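Local coordinates for protein 6-O-methylguanine DNA methyltransferase (Enterococcus faecalis, PDB 2B6C) that is of unconfirmed function but probably takes part in repairing alkylated DNA, as an all-helical member of the AlkD-like DNA alkylation repair family, at residues Y64-E68 with R69-Y73; K188-P191 with Q192-E195; A102-D105 with S106-W110. All coordinates share one frame; numbering follows the deposited sequence. Where two conformers were deposited one is given.

Contact 1: residues Y64-E68 with R69-Y73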
ATOM      1  N   TYR B  64      -7.781  20.583  -6.261  1.00 16.09           N
ATOM      2  CA  TYR B  64      -7.210  21.597  -5.377  1.00 14.85           C
ATOM      3  C   TYR B  64      -7.758  22.967  -5.732  1.00 15.81           C
ATOM      4  O   TYR B  64      -7.975  23.801  -4.870  1.00 15.44           O
ATOM      5  CB  TYR B  64      -5.675  21.598  -5.444  1.00 14.85           C
ATOM      6  CG  TYR B  64      -5.047  22.101  -4.156  1.00 13.62           C
ATOM      7  CD1 TYR B  64      -4.884  21.242  -3.070  1.00 12.09           C
ATOM      8  CD2 TYR B  64      -4.673  23.442  -4.005  1.00 13.37           C
ATOM      9  CE1 TYR B  64      -4.334  21.694  -1.890  1.00 13.91           C
ATOM     10  CE2 TYR B  64      -4.109  23.926  -2.791  1.00 12.38           C
ATOM     11  CZ  TYR B  64      -3.935  23.038  -1.755  1.00 13.79           C
ATOM     12  OH  TYR B  64      -3.397  23.457  -0.544  1.00 15.77           O
ATOM     13  N   GLN B  65      -8.050  23.181  -7.011  1.00 15.67           N
ATOM     14  CA  GLN B  65      -8.512  24.492  -7.432  1.00 15.86           C
ATOM     15  C   GLN B  65     -10.052  24.664  -7.356  1.00 15.65           C
ATOM     16  O   GLN B  65     -10.553  25.757  -7.580  1.00 16.24           O
ATOM     17  CB  GLN B  65      -7.924  24.853  -8.807  1.00 16.15           C
ATOM     18  CG  GLN B  65      -6.354  24.733  -8.918  1.00 17.74           C
ATOM     19  CD  GLN B  65      -5.540  25.509  -7.822  1.00 22.07           C
ATOM     20  OE1 GLN B  65      -6.000  26.523  -7.262  1.00 21.32           O
ATOM     21  NE2 GLN B  65      -4.308  25.030  -7.543  1.00 23.93           N
ATOM     22  N   LYS B  66     -10.790  23.610  -6.995  1.00 14.80           N
ATOM     23  CA  LYS B  66     -12.224  23.740  -6.749  1.00 15.33           C
ATOM     24  C   LYS B  66     -12.457  24.618  -5.507  1.00 15.03           C
ATOM     25  O   LYS B  66     -11.586  24.729  -4.654  1.00 13.37           O
ATOM     26  CB  LYS B  66     -12.886  22.351  -6.610  1.00 15.61           C
ATOM     27  CG  LYS B  66     -13.015  21.603  -7.945  1.00 14.54           C
ATOM     28  CD  LYS B  66     -13.602  20.174  -7.879  1.00 18.32           C
ATOM     29  CE  LYS B  66     -15.134  20.162  -7.667  1.00 23.60           C
ATOM     30  NZ  LYS B  66     -16.000  20.835  -8.750  1.00 26.14           N
ATOM     31  N   THR B  67     -13.658  25.193  -5.400  1.00 14.96           N
ATOM     32  CA  THR B  67     -13.957  26.209  -4.417  1.00 14.74           C
ATOM     33  C   THR B  67     -13.995  25.720  -2.995  1.00 15.05           C
ATOM     34  O   THR B  67     -13.365  26.305  -2.116  1.00 15.53           O
ATOM     35  CB  THR B  67     -15.304  26.896  -4.760  1.00 14.63           C
ATOM     36  OG1 THR B  67     -15.112  27.645  -5.952  1.00 14.46           O
ATOM     37  CG2 THR B  67     -15.742  27.859  -3.626  1.00 14.07           C
ATOM     38  N   GLU B  68     -14.767  24.664  -2.772  1.00 15.27           N
ATOM     39  CA  GLU B  68     -15.001  24.183  -1.433  0.60 15.12           C
ATOM     40  C   GLU B  68     -13.772  23.491  -0.873  1.00 15.03           C
ATOM     41  O   GLU B  68     -13.053  22.763  -1.595  1.00 15.48           O
ATOM     42  CB  GLU B  68     -16.220  23.274  -1.428  0.60 14.41           C
ATOM     43  CG  GLU B  68     -17.445  23.958  -1.958  0.60 14.64           C
ATOM     44  CD  GLU B  68     -17.605  23.989  -3.518  0.60 15.40           C
ATOM     45  OE1 GLU B  68     -16.708  23.662  -4.348  0.60 11.97           O
ATOM     46  OE2 GLU B  68     -18.690  24.413  -3.909  0.60 19.28           O
ATOM     47  N   ARG B  69     -13.553  23.723   0.411  1.00 14.88           N
ATOM     48  CA  ARG B  69     -12.375  23.252   1.137  1.00 14.47           C
ATOM     49  C   ARG B  69     -12.220  21.709   1.071  1.00 14.08           C
ATOM     50  O   ARG B  69     -11.133  21.206   0.946  1.00 14.50           O
ATOM     51  CB  ARG B  69     -12.494  23.737   2.586  1.00 13.84           C
ATOM     52  CG  ARG B  69     -11.240  23.606   3.433  1.00 14.14           C
ATOM     53  CD  ARG B  69      -9.985  23.969   2.665  1.00 14.40           C
ATOM     54  NE  ARG B  69      -8.835  24.204   3.552  1.00 12.82           N
ATOM     55  CZ  ARG B  69      -7.637  24.608   3.136  1.00 11.61           C
ATOM     56  NH1 ARG B  69      -7.430  24.812   1.839  1.00 11.18           N
ATOM     57  NH2 ARG B  69      -6.650  24.808   4.022  1.00 11.33           N
ATOM     58  N   GLU B  70     -13.323  20.975   1.141  1.00 14.31           N
ATOM     59  CA  GLU B  70     -13.247  19.495   1.127  1.00 14.67           C
ATOM     60  C   GLU B  70     -12.585  18.932  -0.166  1.00 13.97           C
ATOM     61  O   GLU B  70     -12.015  17.849  -0.153  1.00 14.43           O
ATOM     62  CB  GLU B  70     -14.630  18.896   1.382  1.00 14.04           C
ATOM     63  CG  GLU B  70     -15.229  19.301   2.736  1.00 13.97           C
ATOM     64  CD  GLU B  70     -16.209  20.456   2.632  1.00 12.12           C
ATOM     65  OE1 GLU B  70     -16.025  21.367   1.796  1.00 13.18           O
ATOM     66  OE2 GLU B  70     -17.187  20.464   3.397  1.00 14.30           O
ATOM     67  N   TYR B  71     -12.641  19.687  -1.258  1.00 13.85           N
ATOM     68  CA  TYR B  71     -11.940  19.315  -2.482  1.00 14.61           C
ATOM     69  C   TYR B  71     -10.429  19.413  -2.373  1.00 14.83           C
ATOM     70  O   TYR B  71      -9.727  18.648  -3.042  1.00 13.76           O
ATOM     71  CB  TYR B  71     -12.442  20.127  -3.658  1.00 14.67           C
ATOM     72  CG  TYR B  71     -13.895  19.803  -3.983  1.00 17.35           C
ATOM     73  CD1 TYR B  71     -14.275  18.512  -4.427  1.00 16.80           C
ATOM     74  CD2 TYR B  71     -14.882  20.772  -3.853  1.00 16.27           C
ATOM     75  CE1 TYR B  71     -15.598  18.220  -4.742  1.00 13.67           C
ATOM     76  CE2 TYR B  71     -16.217  20.479  -4.137  1.00 14.16           C
ATOM     77  CZ  TYR B  71     -16.564  19.207  -4.583  1.00 16.87           C
ATOM     78  OH  TYR B  71     -17.891  18.953  -4.864  1.00 18.02           O
ATOM     79  N   GLN B  72      -9.919  20.326  -1.533  1.00 14.38           N
ATOM     80  CA  GLN B  72      -8.453  20.330  -1.250  1.00 14.71           C
ATOM     81  C   GLN B  72      -8.096  19.092  -0.456  1.00 14.59           C
ATOM     82  O   GLN B  72      -7.029  18.506  -0.674  1.00 14.77           O
ATOM     83  CB  GLN B  72      -7.955  21.582  -0.507  1.00 14.64           C
ATOM     84  CG  GLN B  72      -7.864  22.838  -1.338  1.00 13.01           C
ATOM     85  CD  GLN B  72      -9.168  23.579  -1.424  1.00 11.64           C
ATOM     86  OE1 GLN B  72      -9.886  23.482  -2.432  1.00 14.23           O
ATOM     87  NE2 GLN B  72      -9.481  24.347  -0.395  1.00  8.99           N
ATOM     88  N   TYR B  73      -9.006  18.662   0.426  1.00 14.35           N
ATOM     89  CA  TYR B  73      -8.771  17.460   1.237  1.00 14.31           C
ATOM     90  C   TYR B  73      -8.777  16.235   0.341  1.00 14.76           C
ATOM     91  O   TYR B  73      -7.978  15.318   0.554  1.00 15.40           O
ATOM     92  CB  TYR B  73      -9.828  17.260   2.329  1.00 13.90           C
ATOM     93  CG  TYR B  73      -9.985  18.384   3.340  1.00 13.66           C
ATOM     94  CD1 TYR B  73      -8.927  19.264   3.630  1.00 10.25           C
ATOM     95  CD2 TYR B  73     -11.199  18.527   4.066  1.00 14.32           C
ATOM     96  CE1 TYR B  73      -9.076  20.274   4.560  1.00 10.52           C
ATOM     97  CE2 TYR B  73     -11.366  19.544   5.003  1.00 13.30           C
ATOM     98  CZ  TYR B  73     -10.291  20.407   5.263  1.00 12.69           C
ATOM     99  OH  TYR B  73     -10.435  21.393   6.212  1.00 12.44           O
TER
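Two tyrosine rings do most of the work in this local contact, each with an aliphatic carbon set over the centre of one face. On Tyr-71 that carbon is CE of Lys-66, 3.5 Å from the ring centroid, and on Tyr-64 it is CG of Gln-72. Both are CH-pi contacts, and they bracket the short turn that joins helix 53-65 to helix 69-81, in a helical array that is probably HEAT-like, as in AlkD relatives. The lysine chain bends twice near its end: the bend at chi3 (76°) brings CE onto the ring, and the one at chi4 keeps the ammonium over the same face. Lys-66 NZ lies 4.7 Å from the Tyr-71 centroid, 18° off the ring normal, a cation-pi pair at the longer end of the range. At the edge of this ring OE1 of Glu-68 comes near the ring plane beside CE2; the glutamate runs alongside the tyrosine in the same direction, its carboxylate plane turned well away from that of the ring. Glu-68 was deposited in two conformers, so the fine detail of this edge contact is doubtful.

Tyr-64 and Gln-72 cross nearly at right angles. In the glutamine, chi1 (-74°) lays CG over the aromatic face, 3.7 Å from the centroid, and the bend at chi2 turns the amide off the ring. Beyond the turn, Tyr-64 OH is hydrogen-bonded to Gln-100 O and to Trp-110 NE1, and Tyr-71 OH takes the backbone N of Phe-9. The carboxylate of Glu-70 receives the backbone N-H groups of Ala-30, Gly-31 and Ile-32, gripping the loop before helix 34-48. The backbone closes the turn where Tyr-71 N donates to Glu-68 O over 3.1 Å.

Contact 2: residues K188-P191 with Q192-E195. With SO4 (sulfate ion), chain J.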
ATOM      1  N   LYS B 188       8.622  10.660  22.820  1.00 13.49           N
ATOM      2  CA  LYS B 188       8.082   9.291  22.996  1.00 14.80           C
ATOM      3  C   LYS B 188       9.119   8.234  22.640  1.00 13.91           C
ATOM      4  O   LYS B 188       8.981   7.072  22.993  1.00 14.22           O
ATOM      5  CB  LYS B 188       6.816   9.089  22.154  1.00 14.17           C
ATOM      6  CG  LYS B 188       5.675  10.068  22.528  1.00 16.62           C
ATOM      7  CD  LYS B 188       4.487   9.894  21.570  1.00 16.49           C
ATOM      8  CE  LYS B 188       3.476  11.012  21.762  1.00 20.91           C
ATOM      9  NZ  LYS B 188       2.272  10.850  20.888  1.00 17.70           N
ATOM     10  N   THR B 189      10.146   8.681  21.928  1.00 14.59           N
ATOM     11  CA  THR B 189      11.216   7.862  21.385  1.00 15.53           C
ATOM     12  C   THR B 189      12.496   8.138  22.159  1.00 15.58           C
ATOM     13  O   THR B 189      13.191   7.197  22.567  1.00 16.21           O
ATOM     14  CB  THR B 189      11.436   8.214  19.871  1.00 15.02           C
ATOM     15  OG1 THR B 189      10.328   7.736  19.141  1.00 16.00           O
ATOM     16  CG2 THR B 189      12.701   7.595  19.298  1.00 17.31           C
ATOM     17  N   ASN B 190      12.820   9.420  22.323  1.00 15.00           N
ATOM     18  CA  ASN B 190      14.077   9.822  22.962  1.00 15.44           C
ATOM     19  C   ASN B 190      13.876  10.929  23.977  1.00 14.97           C
ATOM     20  O   ASN B 190      14.170  12.104  23.680  1.00 14.89           O
ATOM     21  CB  ASN B 190      15.111  10.237  21.907  1.00 15.43           C
ATOM     22  CG  ASN B 190      16.574  10.138  22.429  1.00 17.43           C
ATOM     23  OD1 ASN B 190      16.857  10.159  23.665  1.00 11.84           O
ATOM     24  ND2 ASN B 190      17.508  10.013  21.477  1.00 17.76           N
ATOM     25  N   PRO B 191      13.323  10.585  25.165  1.00 15.10           N
ATOM     26  CA  PRO B 191      13.068  11.662  26.121  1.00 14.53           C
ATOM     27  C   PRO B 191      14.344  12.342  26.609  1.00 14.10           C
ATOM     28  O   PRO B 191      14.285  13.530  26.885  1.00 13.14           O
ATOM     29  CB  PRO B 191      12.307  10.985  27.266  1.00 14.16           C
ATOM     30  CG  PRO B 191      12.576   9.542  27.124  1.00 15.19           C
ATOM     31  CD  PRO B 191      12.888   9.270  25.685  1.00 15.25           C
ATOM     32  N   GLN B 192      15.464  11.613  26.720  1.00 14.55           N
ATOM     33  CA  GLN B 192      16.759  12.246  27.116  1.00 14.73           C
ATOM     34  C   GLN B 192      17.168  13.367  26.123  1.00 14.56           C
ATOM     35  O   GLN B 192      17.440  14.503  26.544  1.00 13.49           O
ATOM     36  CB  GLN B 192      17.922  11.245  27.313  1.00 14.66           C
ATOM     37  CG  GLN B 192      19.303  11.968  27.460  1.00 15.15           C
ATOM     38  CD  GLN B 192      20.551  11.092  27.679  1.00 16.25           C
ATOM     39  OE1 GLN B 192      20.490   9.925  28.106  1.00 17.55           O
ATOM     40  NE2 GLN B 192      21.717  11.689  27.402  1.00 17.70           N
ATOM     41  N   TRP B 193      17.243  13.033  24.829  1.00 13.86           N
ATOM     42  CA  TRP B 193      17.557  14.029  23.807  1.00 13.96           C
ATOM     43  C   TRP B 193      16.595  15.229  23.883  1.00 14.50           C
ATOM     44  O   TRP B 193      17.039  16.375  23.833  1.00 14.66           O
ATOM     45  CB  TRP B 193      17.566  13.399  22.384  1.00 15.17           C
ATOM     46  CG  TRP B 193      18.048  14.330  21.311  1.00 14.05           C
ATOM     47  CD1 TRP B 193      19.311  14.415  20.827  1.00 15.60           C
ATOM     48  CD2 TRP B 193      17.276  15.315  20.600  1.00 14.95           C
ATOM     49  NE1 TRP B 193      19.388  15.387  19.860  1.00 16.07           N
ATOM     50  CE2 TRP B 193      18.153  15.955  19.694  1.00 17.58           C
ATOM     51  CE3 TRP B 193      15.936  15.723  20.646  1.00 14.47           C
ATOM     52  CZ2 TRP B 193      17.735  16.984  18.824  1.00 17.14           C
ATOM     53  CZ3 TRP B 193      15.514  16.743  19.767  1.00 15.50           C
ATOM     54  CH2 TRP B 193      16.417  17.353  18.865  1.00 14.61           C
ATOM     55  N   VAL B 194      15.288  14.981  24.012  1.00 14.25           N
ATOM     56  CA  VAL B 194      14.339  16.090  24.140  1.00 15.36           C
ATOM     57  C   VAL B 194      14.612  16.944  25.399  1.00 15.58           C
ATOM     58  O   VAL B 194      14.623  18.186  25.297  1.00 16.49           O
ATOM     59  CB  VAL B 194      12.836  15.651  23.982  1.00 15.47           C
ATOM     60  CG1 VAL B 194      11.882  16.835  24.191  1.00 15.78           C
ATOM     61  CG2 VAL B 194      12.615  15.050  22.581  1.00 14.66           C
ATOM     62  N   GLU B 195      14.862  16.297  26.542  1.00 15.47           N
ATOM     63  CA  GLU B 195      15.248  16.945  27.813  0.50 15.72           C
ATOM     64  C   GLU B 195      16.458  17.873  27.631  1.00 15.83           C
ATOM     65  O   GLU B 195      16.454  19.022  28.046  1.00 15.47           O
ATOM     66  CB  GLU B 195      15.623  15.879  28.863  0.50 15.96           C
ATOM     67  CG  GLU B 195      14.486  15.038  29.490  0.50 16.80           C
ATOM     68  CD  GLU B 195      14.266  15.359  30.957  0.50 16.99           C
ATOM     69  OE1 GLU B 195      13.543  14.616  31.658  0.50 18.21           O
ATOM     70  OE2 GLU B 195      14.821  16.374  31.418  0.50 17.96           O
TER
HETATM   71  S   SO4 J 403      -0.777  13.448  22.019  1.00 60.46           S
HETATM   72  O1  SO4 J 403      -1.968  12.800  22.538  1.00 60.36           O
HETATM   73  O2  SO4 J 403      -0.908  14.896  22.170  1.00 61.07           O
HETATM   74  O3  SO4 J 403      -0.680  13.131  20.598  1.00 61.09           O
HETATM   75  O4  SO4 J 403       0.418  13.009  22.733  1.00 60.21           O
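Asn-190 reaches over the start of the helix to Trp-193, its amide carbon CG 3.4 Å from the tryptophan CB. The two side chains cross at about a right angle, and the amide plane stands 48° from the indole plane, so the asparagine leans on the base of the tryptophan and does not stack on its ring. With CG of Asn-190 swung anti to its own N (chi1 -158°), OD1 turns back toward the helix and accepts from Trp-193 N at 3.1 Å. The hydrogen points almost straight at the oxygen (171°), although the donor sits well above the plane of the side-chain carbonyl and so does not follow a lone pair.

This is a side-chain N-cap: Asn-190 occupies the position just before helix 191-200 and satisfies an N-H of the first turn, which lacks the usual i-4 helical carbonyl. Pro-191 follows as the first helical residue, a place that suits proline because no backbone N-H is needed there. Its carbonyl O accepts from Glu-195 N at 2.8 Å and also has Glu-195 CG 3.0 Å away, while its ring side touches Leu-215. The carbonyl of Asn-190 is used as well, taking Val-194 N in its plane, so this one residue serves two N-H groups. Gln-192 CB lies 4.0 Å from Asn-190 OD1, and the extended glutamine chain carries NE2 to Glu-196 OE2 one turn on.

Away from the cap, the Trp-193 ring meets Tyr-186 with the planes steeply inclined and packs on helix 157-166. Lys-188 is directed elsewhere: its NZ hydrogen-bonds to Gln-185 OE1 and makes a weak bond of 3.4 Å to O4 of a sulfate, probably from the crystallisation liquor, that Tyr-214 OH also holds.

Contact 3: residues A102-D105 with S106-W110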
ATOM      1  N   ALA B 102      -3.535  27.947   2.173  1.00 13.84           N
ATOM      2  CA  ALA B 102      -2.862  27.411   3.338  1.00 14.19           C
ATOM      3  C   ALA B 102      -3.513  27.797   4.645  1.00 14.02           C
ATOM      4  O   ALA B 102      -3.799  28.994   4.897  1.00 13.05           O
ATOM      5  CB  ALA B 102      -1.395  27.852   3.356  1.00 13.35           C
ATOM      6  N   TRP B 103      -3.706  26.779   5.484  1.00 13.05           N
ATOM      7  CA  TRP B 103      -4.110  26.974   6.872  1.00 15.13           C
ATOM      8  C   TRP B 103      -3.662  25.676   7.549  1.00 15.58           C
ATOM      9  O   TRP B 103      -3.185  24.785   6.856  1.00 16.66           O
ATOM     10  CB  TRP B 103      -5.632  27.176   6.970  1.00 14.52           C
ATOM     11  CG  TRP B 103      -6.136  27.652   8.311  1.00 15.57           C
ATOM     12  CD1 TRP B 103      -7.036  27.021   9.123  1.00 14.42           C
ATOM     13  CD2 TRP B 103      -5.784  28.884   8.975  1.00 15.46           C
ATOM     14  NE1 TRP B 103      -7.270  27.785  10.255  1.00 16.37           N
ATOM     15  CE2 TRP B 103      -6.533  28.940  10.173  1.00 17.58           C
ATOM     16  CE3 TRP B 103      -4.938  29.961   8.648  1.00 14.62           C
ATOM     17  CZ2 TRP B 103      -6.440  30.010  11.064  1.00 14.14           C
ATOM     18  CZ3 TRP B 103      -4.856  31.042   9.547  1.00 17.88           C
ATOM     19  CH2 TRP B 103      -5.594  31.040  10.738  1.00 16.69           C
ATOM     20  N   TRP B 104      -3.823  25.522   8.863  1.00 15.29           N
ATOM     21  CA  TRP B 104      -3.197  24.345   9.502  1.00 16.14           C
ATOM     22  C   TRP B 104      -3.795  23.023   8.977  1.00 15.12           C
ATOM     23  O   TRP B 104      -3.138  21.991   8.966  1.00 16.65           O
ATOM     24  CB  TRP B 104      -3.291  24.439  11.038  1.00 16.12           C
ATOM     25  CG  TRP B 104      -4.726  24.425  11.554  1.00 17.33           C
ATOM     26  CD1 TRP B 104      -5.489  25.519  11.913  1.00 16.73           C
ATOM     27  CD2 TRP B 104      -5.557  23.276  11.749  1.00 17.02           C
ATOM     28  NE1 TRP B 104      -6.740  25.110  12.320  1.00 15.88           N
ATOM     29  CE2 TRP B 104      -6.813  23.746  12.231  1.00 18.28           C
ATOM     30  CE3 TRP B 104      -5.361  21.883  11.601  1.00 20.01           C
ATOM     31  CZ2 TRP B 104      -7.863  22.884  12.546  1.00 15.40           C
ATOM     32  CZ3 TRP B 104      -6.425  21.024  11.885  1.00 18.91           C
ATOM     33  CH2 TRP B 104      -7.658  21.532  12.363  1.00 17.65           C
ATOM     34  N   ASP B 105      -5.050  23.062   8.529  1.00 15.16           N
ATOM     35  CA  ASP B 105      -5.736  21.866   8.085  1.00 14.16           C
ATOM     36  C   ASP B 105      -5.116  21.278   6.795  1.00 14.49           C
ATOM     37  O   ASP B 105      -4.842  20.066   6.737  1.00 15.47           O
ATOM     38  CB  ASP B 105      -7.259  22.097   7.978  1.00 13.66           C
ATOM     39  CG  ASP B 105      -7.645  23.202   6.992  1.00 12.74           C
ATOM     40  OD1 ASP B 105      -6.865  24.148   6.787  1.00 14.85           O
ATOM     41  OD2 ASP B 105      -8.761  23.134   6.405  1.00 10.83           O
ATOM     42  N   SER B 106      -4.890  22.116   5.783  1.00 12.66           N
ATOM     43  CA  SER B 106      -4.226  21.646   4.547  1.00 13.73           C
ATOM     44  C   SER B 106      -2.721  21.417   4.690  1.00 12.72           C
ATOM     45  O   SER B 106      -2.190  20.480   4.131  1.00 13.15           O
ATOM     46  CB  SER B 106      -4.476  22.589   3.357  1.00 12.42           C
ATOM     47  OG  SER B 106      -3.817  23.836   3.546  1.00 14.16           O
ATOM     48  N   VAL B 107      -2.034  22.301   5.412  1.00 13.45           N
ATOM     49  CA  VAL B 107      -0.585  22.203   5.587  1.00 13.06           C
ATOM     50  C   VAL B 107      -0.194  20.930   6.376  1.00 14.03           C
ATOM     51  O   VAL B 107       0.794  20.255   6.016  1.00 15.13           O
ATOM     52  CB  VAL B 107      -0.006  23.499   6.261  1.00 12.58           C
ATOM     53  CG1 VAL B 107       1.478  23.333   6.625  1.00 10.74           C
ATOM     54  CG2 VAL B 107      -0.193  24.701   5.324  1.00 11.29           C
ATOM     55  N   ASP B 108      -0.944  20.616   7.430  1.00 14.36           N
ATOM     56  CA  ASP B 108      -0.713  19.404   8.206  1.00 14.98           C
ATOM     57  C   ASP B 108      -1.061  18.177   7.375  1.00 15.28           C
ATOM     58  O   ASP B 108      -0.400  17.161   7.491  1.00 15.31           O
ATOM     59  CB  ASP B 108      -1.511  19.399   9.531  1.00 14.64           C
ATOM     60  CG  ASP B 108      -1.011  20.437  10.536  1.00 15.65           C
ATOM     61  OD1 ASP B 108       0.083  21.020  10.345  1.00 15.20           O
ATOM     62  OD2 ASP B 108      -1.720  20.673  11.560  1.00 17.84           O
ATOM     63  N   ALA B 109      -2.115  18.251   6.554  1.00 15.18           N
ATOM     64  CA  ALA B 109      -2.365  17.157   5.567  1.00 14.61           C
ATOM     65  C   ALA B 109      -1.209  17.019   4.563  1.00 14.71           C
ATOM     66  O   ALA B 109      -0.762  15.902   4.299  1.00 14.62           O
ATOM     67  CB  ALA B 109      -3.706  17.326   4.849  1.00 13.35           C
ATOM     68  N   TRP B 110      -0.712  18.132   3.995  1.00 14.89           N
ATOM     69  CA  TRP B 110       0.502  18.063   3.141  1.00 15.19           C
ATOM     70  C   TRP B 110       1.724  17.501   3.887  1.00 15.17           C
ATOM     71  O   TRP B 110       2.493  16.727   3.317  1.00 14.14           O
ATOM     72  CB  TRP B 110       0.903  19.420   2.533  1.00 14.32           C
ATOM     73  CG  TRP B 110       0.048  19.828   1.370  1.00 15.71           C
ATOM     74  CD1 TRP B 110      -0.737  20.963   1.270  1.00 15.05           C
ATOM     75  CD2 TRP B 110      -0.110  19.119   0.133  1.00 14.37           C
ATOM     76  NE1 TRP B 110      -1.371  20.989   0.049  1.00 15.08           N
ATOM     77  CE2 TRP B 110      -0.999  19.881  -0.673  1.00 12.81           C
ATOM     78  CE3 TRP B 110       0.436  17.919  -0.385  1.00 13.40           C
ATOM     79  CZ2 TRP B 110      -1.401  19.466  -1.955  1.00 12.39           C
ATOM     80  CZ3 TRP B 110       0.056  17.516  -1.681  1.00 15.97           C
ATOM     81  CH2 TRP B 110      -0.861  18.293  -2.451  1.00 14.25           C
TER
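Trp-104 and Asp-108 stand one turn apart and approach at a slant, the carboxylate plane 47° from the indole plane. Asp-108 OD2 comes to the rim of the tryptophan, close to the ring plane, 3.8 Å from CE3 on the six-membered ring. They belong to the first turns of helix 104-120, near the middle of this HEAT-like, AlkD-type helical array, with Trp-103 at the N-cap position. The side chain of Asp-108 also folds back toward the carbonyl of Trp-104, one turn earlier: OD2 lies 3.2 Å from Trp-104 O, two acceptors side by side. From the neighbouring helix 138-146, Arg-142 NE forms a salt bridge to Asp-108 OD1. A tryptophan and an aspartate one turn apart, with an arginine from a later helix, recall the DNA-facing cleft of AlkD relatives, though no such role is established here.

Trp-104, Asp-105 and Ser-106 all place their first side-chain atom between backbone N and carbonyl carbon, as in Trp-104 with chi1 63°. For Asp-105 this turns the carboxylate back along the start of the helix, OD1 coming within 3.0 Å of Ser-106 N. OD1 forms a salt bridge with Arg-69, and OD2 faces Tyr-73 OH. Ser-106 turns OG back over the residues before the helix, 3.7 Å from Ala-102 CA, and hydrogen-bonds to Lys-101 O.

The backbone starts the helix in the ordinary i to i+4 way: Val-107, Asp-108 and Ala-109 donate to the carbonyls of Trp-103, Trp-104 and Asp-105, the first of these at 3.1 Å. Val-107 sets CG2 beside its backbone N, where that methyl leans over Trp-103 O. The same CG2 meets Ala-102 CB at 3.9 Å, an apolar pair that packs against Trp-139 of helix 138-146.

Contacts 1 and 3 are neighbours, their centres 12 Å apart, and a salt bridge joins them: Arg-69 NH2 reaches Asp-105 OD1 at 2.9 Å. Tyr-73 OH probably hydrogen-bonds to the other oxygen of the same carboxylate. Helix 69-81 is thereby tied to the start of helix 104-120. Contact 2 lies far along the array, touching neither; its centre is 38 Å from that of contact 1, across the middle of the chain, and 27 Å from that of contact 3. No active site is established. If Trp-104 and Asp-108 do line a DNA-facing cleft, it is at contact 3; the sulfate held at contact 2, far from there, gives no evidence of a DNA site.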